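Local coordinates for pyridoxine 4-oxidase (Mesorhizobium loti, PDB 4HA6), which oxidises the 4-hydroxymethyl group of pyridoxine to give pyridoxal, using FAD as cofactor and molecular oxygen as electron acceptor, as a member of the GMC oxidoreductase family, at residues Ala69-His74 with Val343-Pro348; Gly161-Leu166 with Arg411-Gly416. All blocks are in the same frame, centred on the assembly; numbering follows the deposited sequence.

Contact 1 (Ala69-His74 with Val343-Pro348)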
loop_
_atom_site.group_PDB
_atom_site.type_symbol
_atom_site.label_atom_id
_atom_site.label_comp_id
_atom_site.label_asym_id
_atom_site.label_seq_id
_atom_site.Cartn_x
_atom_site.Cartn_y
_atom_site.Cartn_z
ATOM N N ALA A 69 -2.557 -20.980 -9.165
ATOM C CA ALA A 69 -1.846 -22.103 -9.775
ATOM C C ALA A 69 -0.713 -22.628 -8.901
ATOM O O ALA A 69 0.321 -23.068 -9.411
ATOM C CB ALA A 69 -1.316 -21.717 -11.163
ATOM N N GLY A 70 -0.906 -22.587 -7.586
ATOM C CA GLY A 70 0.122 -23.044 -6.662
ATOM C C GLY A 70 1.370 -22.173 -6.587
ATOM O O GLY A 70 2.354 -22.567 -5.949
ATOM N N ARG A 71 1.337 -20.994 -7.215
ATOM C CA ARG A 71 2.487 -20.084 -7.180
ATOM C C ARG A 71 2.670 -19.429 -5.807
ATOM O O ARG A 71 1.698 -19.041 -5.151
ATOM C CB ARG A 71 2.368 -19.009 -8.272
ATOM C CG ARG A 71 2.254 -19.586 -9.687
ATOM C CD ARG A 71 1.701 -18.580 -10.705
ATOM N NE ARG A 71 2.426 -17.314 -10.655
ATOM C CZ ARG A 71 1.844 -16.121 -10.561
ATOM N NH1 ARG A 71 0.518 -16.028 -10.532
ATOM N NH2 ARG A 71 2.584 -15.020 -10.504
ATOM N N ALA A 72 3.925 -19.332 -5.378
ATOM C CA ALA A 72 4.305 -18.555 -4.203
ATOM C C ALA A 72 4.724 -17.189 -4.717
ATOM O O ALA A 72 5.205 -17.067 -5.836
ATOM C CB ALA A 72 5.466 -19.230 -3.469
ATOM N N HIS A 73 4.557 -16.158 -3.907
ATOM C CA HIS A 73 4.762 -14.809 -4.396
ATOM C C HIS A 73 5.830 -14.079 -3.587
ATOM O O HIS A 73 6.003 -14.336 -2.394
ATOM C CB HIS A 73 3.448 -14.036 -4.305
ATOM C CG HIS A 73 2.355 -14.604 -5.153
ATOM N ND1 HIS A 73 1.925 -13.995 -6.312
ATOM C CD2 HIS A 73 1.598 -15.718 -5.012
ATOM C CE1 HIS A 73 0.957 -14.716 -6.854
ATOM N NE2 HIS A 73 0.736 -15.765 -6.081
ATOM N N HIS A 74 6.531 -13.159 -4.231
ATOM C CA HIS A 74 7.525 -12.359 -3.527
ATOM C C HIS A 74 6.927 -11.018 -3.146
ATOM O O HIS A 74 6.337 -10.350 -3.991
ATOM C CB HIS A 74 8.774 -12.182 -4.392
ATOM C CG HIS A 74 9.740 -13.318 -4.280
ATOM N ND1 HIS A 74 10.931 -13.219 -3.589
ATOM C CD2 HIS A 74 9.685 -14.586 -4.752
ATOM C CE1 HIS A 74 11.568 -14.372 -3.648
ATOM N NE2 HIS A 74 10.832 -15.222 -4.346
ATOM N N VAL A 343 5.136 -9.113 -17.426
ATOM C CA VAL A 343 4.476 -10.410 -17.288
ATOM C C VAL A 343 4.942 -11.091 -16.006
ATOM O O VAL A 343 6.007 -10.755 -15.479
ATOM C CB VAL A 343 4.756 -11.347 -18.485
ATOM C CG1 VAL A 343 4.391 -10.672 -19.801
ATOM C CG2 VAL A 343 6.216 -11.781 -18.497
ATOM N N SER A 344 4.152 -12.042 -15.502
ATOM C CA SER A 344 4.559 -12.815 -14.323
ATOM C C SER A 344 5.670 -13.790 -14.697
ATOM O O SER A 344 6.024 -13.908 -15.873
ATOM C CB SER A 344 3.374 -13.604 -13.759
ATOM O OG SER A 344 3.051 -14.691 -14.615
ATOM N N GLU A 345 6.214 -14.497 -13.708
ATOM C CA GLU A 345 7.232 -15.508 -13.983
ATOM C C GLU A 345 6.695 -16.681 -14.809
ATOM O O GLU A 345 7.479 -17.468 -15.336
ATOM C CB GLU A 345 7.868 -16.029 -12.690
ATOM C CG GLU A 345 7.070 -17.122 -11.993
ATOM C CD GLU A 345 5.831 -16.605 -11.262
ATOM O OE1 GLU A 345 5.590 -15.376 -11.247
ATOM O OE2 GLU A 345 5.095 -17.440 -10.693
ATOM N N SER A 346 5.372 -16.794 -14.930
ATOM C CA SER A 346 4.759 -17.856 -15.721
ATOM C C SER A 346 4.935 -17.687 -17.236
ATOM O O SER A 346 4.596 -18.595 -17.999
ATOM C CB SER A 346 3.262 -17.964 -15.420
ATOM O OG SER A 346 3.013 -18.061 -14.036
ATOM N N PHE A 347 5.433 -16.533 -17.675
ATOM C CA PHE A 347 5.600 -16.278 -19.108
ATOM C C PHE A 347 7.000 -15.757 -19.427
ATOM O O PHE A 347 7.636 -15.117 -18.588
ATOM C CB PHE A 347 4.554 -15.276 -19.591
ATOM C CG PHE A 347 3.145 -15.645 -19.207
ATOM C CD1 PHE A 347 2.498 -14.995 -18.162
ATOM C CD2 PHE A 347 2.473 -16.650 -19.884
ATOM C CE1 PHE A 347 1.201 -15.332 -17.809
ATOM C CE2 PHE A 347 1.174 -17.000 -19.529
ATOM C CZ PHE A 347 0.541 -16.337 -18.489
ATOM N N PRO A 348 7.498 -16.046 -20.639
ATOM C CA PRO A 348 8.779 -15.458 -21.048
ATOM C C PRO A 348 8.610 -13.975 -21.359
ATOM O O PRO A 348 7.597 -13.588 -21.941
ATOM C CB PRO A 348 9.134 -16.236 -22.321
ATOM C CG PRO A 348 7.820 -16.747 -22.839
ATOM C CD PRO A 348 6.977 -17.010 -21.628
#
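Arg71 and Glu345 form a bidentate, side-on salt bridge that ties the loop between strands 60-61 and 74-75 to a type I beta turn, Ser344 to Phe347, in the loop following strand 333-338. Along the arginine, CB stands 4.0 Å from Glu345 OE2, and CG draws slightly closer to the same oxygen. CD lies equally near Glu345 OE2 and Ser346 OG. The bend at chi3 (51°) then turns the guanidinium so that its NE edge faces the carboxylate. NE gives an almost straight bond to Glu345 OE2, 2.7 Å long, and NH2 donates to Glu345 OE1 at 3.1 Å. Both oxygens are met on their syn sides, although the two planar groups are twisted 33° apart. NH1 is engaged elsewhere, by the carbonyls of Ala438 and Val441, so the arginine also joins both loops to the end of helix 430-440 and the start of strand 441-443. A methionine in place of Arg71 would probably leave the Glu345 carboxylate without its countercharge and those two carbonyls without their shared donor. The hydroxyls of Ser344 and Ser346 both hydrogen-bond to Arg439 O. Ser344 OG lies over one face of the guanidinium, and it also closes an ST turn by accepting from Ser346 N at 3.1 Å.

Contact 2 (Gly161-Leu166 with Arg411-Gly416)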
loop_
_atom_site.group_PDB
_atom_site.type_symbol
_atom_site.label_atom_id
_atom_site.label_comp_id
_atom_site.label_asym_id
_atom_site.label_seq_id
_atom_site.Cartn_x
_atom_site.Cartn_y
_atom_site.Cartn_z
ATOM N N GLY A 161 -10.212 4.143 -23.581
ATOM C CA GLY A 161 -11.155 4.157 -22.476
ATOM C C GLY A 161 -12.239 5.222 -22.607
ATOM O O GLY A 161 -13.410 4.963 -22.335
ATOM N N ALA A 162 -11.840 6.425 -23.005
ATOM C CA ALA A 162 -12.771 7.538 -23.165
ATOM C C ALA A 162 -13.808 7.262 -24.250
ATOM O O ALA A 162 -14.970 7.643 -24.113
ATOM C CB ALA A 162 -12.011 8.836 -23.453
ATOM N N SER A 163 -13.388 6.605 -25.328
ATOM C CA SER A 163 -14.309 6.276 -26.410
ATOM C C SER A 163 -15.357 5.275 -25.940
ATOM O O SER A 163 -16.475 5.241 -26.470
ATOM C CB SER A 163 -13.557 5.720 -27.618
ATOM O OG SER A 163 -13.032 4.432 -27.353
ATOM N N LEU A 164 -15.006 4.476 -24.933
ATOM C CA LEU A 164 -15.917 3.444 -24.448
ATOM C C LEU A 164 -16.982 4.018 -23.514
ATOM O O LEU A 164 -17.933 3.329 -23.150
ATOM C CB LEU A 164 -15.138 2.317 -23.773
ATOM C CG LEU A 164 -14.463 1.392 -24.782
ATOM C CD1 LEU A 164 -13.366 0.515 -24.158
ATOM C CD2 LEU A 164 -15.526 0.517 -25.450
ATOM N N GLY A 165 -16.838 5.286 -23.141
ATOM C CA GLY A 165 -17.790 5.894 -22.229
ATOM C C GLY A 165 -17.208 6.385 -20.917
ATOM O O GLY A 165 -17.885 7.105 -20.187
ATOM N N LEU A 166 -15.968 6.007 -20.600
ATOM C CA LEU A 166 -15.355 6.458 -19.346
ATOM C C LEU A 166 -15.102 7.965 -19.354
ATOM O O LEU A 166 -14.501 8.492 -20.286
ATOM C CB LEU A 166 -14.040 5.717 -19.083
ATOM C CG LEU A 166 -14.138 4.241 -18.700
ATOM C CD1 LEU A 166 -12.776 3.570 -18.832
ATOM C CD2 LEU A 166 -14.675 4.086 -17.274
ATOM N N ARG A 411 -9.205 -1.610 -29.046
ATOM C CA ARG A 411 -9.846 -0.424 -29.612
ATOM C C ARG A 411 -8.999 0.178 -30.731
ATOM O O ARG A 411 -7.760 0.155 -30.666
ATOM C CB ARG A 411 -10.076 0.639 -28.536
ATOM C CG ARG A 411 -11.106 0.255 -27.489
ATOM C CD ARG A 411 -12.521 0.195 -28.088
ATOM N NE ARG A 411 -12.949 1.498 -28.596
ATOM C CZ ARG A 411 -14.179 1.769 -29.039
ATOM N NH1 ARG A 411 -15.124 0.827 -29.036
ATOM N NH2 ARG A 411 -14.471 2.988 -29.484
ATOM N N ASP A 412 -9.677 0.714 -31.744
ATOM C CA ASP A 412 -9.041 1.492 -32.812
ATOM C C ASP A 412 -8.101 2.587 -32.301
ATOM O O ASP A 412 -7.128 2.932 -32.965
ATOM C CB ASP A 412 -10.110 2.152 -33.677
ATOM C CG ASP A 412 -10.727 1.201 -34.671
ATOM O OD1 ASP A 412 -10.214 0.065 -34.821
ATOM O OD2 ASP A 412 -11.723 1.605 -35.311
ATOM N N GLU A 413 -8.403 3.143 -31.131
ATOM C CA GLU A 413 -7.572 4.194 -30.540
ATOM C C GLU A 413 -6.163 3.710 -30.204
ATOM O O GLU A 413 -5.262 4.525 -29.981
ATOM C CB GLU A 413 -8.239 4.768 -29.286
ATOM C CG GLU A 413 -9.500 5.590 -29.571
ATOM C CD GLU A 413 -10.700 4.733 -29.955
ATOM O OE1 GLU A 413 -11.712 5.312 -30.397
ATOM O OE2 GLU A 413 -10.646 3.491 -29.810
ATOM N N LEU A 414 -5.974 2.391 -30.168
ATOM C CA LEU A 414 -4.650 1.805 -29.888
ATOM C C LEU A 414 -4.040 1.104 -31.120
ATOM O O LEU A 414 -2.962 0.513 -31.040
ATOM C CB LEU A 414 -4.733 0.832 -28.703
ATOM C CG LEU A 414 -4.624 1.398 -27.284
ATOM C CD1 LEU A 414 -5.142 0.376 -26.283
ATOM C CD2 LEU A 414 -3.189 1.772 -26.948
ATOM N N ALA A 415 -4.733 1.198 -32.254
ATOM C CA ALA A 415 -4.295 0.585 -33.502
ATOM C C ALA A 415 -2.940 1.106 -33.982
ATOM O O ALA A 415 -2.238 0.426 -34.740
ATOM C CB ALA A 415 -5.343 0.801 -34.578
ATOM N N GLY A 416 -2.568 2.306 -33.555
ATOM C CA GLY A 416 -1.266 2.840 -33.918
ATOM C C GLY A 416 -0.140 2.117 -33.192
ATOM O O GLY A 416 1.012 2.104 -33.655
#
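The aliphatic part of Arg411 crosses the side chain of Leu164 near the C-terminal end of helix 152-163, which a Schellman motif at Gly165 closes. Arg411 is folded rather than extended. Its CG lies 4.0 Å from Leu164 CD1, and bends at chi2 (-68°) and chi3 (-62°) turn CD and the guanidinium across the leucine. Leu164 CG and CD2 consequently sit over one face of that group, with CD2 3.6 Å from Arg411 NH1. In the given one of its two conformers, Ser163 approaches the guanidinium obliquely, its OG 2.9 Å from Arg411 NH2, while that hydroxyl hydrogen-bonds to the carbonyl of Ala160 in its own helix. Glu413, bent at chi2 (74°), curls back toward Arg411 within the same segment. Its OE2 accepts from Arg411 NE at 3.3 Å in a salt bridge tilted from the guanidinium plane, and its OE1 lies 3.4 Å from CB of that Ser163 conformer. Glu413 belongs to the short 3-10 turn 412-414 within the connection from helix 392-409 to strand 418-421. Leu164 reaches on to Thr407 and Ile408 of helix 392-409, and Leu414 packs against Leu153 and Ala156, so this connection touches helix 152-163 in its early turns as well as at its end.

Overall arrangement
The two contacts share no secondary-structure element and lie about 30 Å apart between centres, with about 16 Å between their nearest atoms. Contact 1 is partly buried and joins two loops, with the side chain of Ser344 about 11 Å from the bound pyridoxamine. Contact 2 is a surface contact farther from the chain centre, set at the end of a helix. Each centres on an arginine beside a glutamate, but the charge pairing differs: in contact 1 the salt bridge spans the two segments, whereas in contact 2 it stays within 411-416, and 161-166 meets the arginine through Leu164 packing and the Ser163 side chain, with no clear hydrogen bond across.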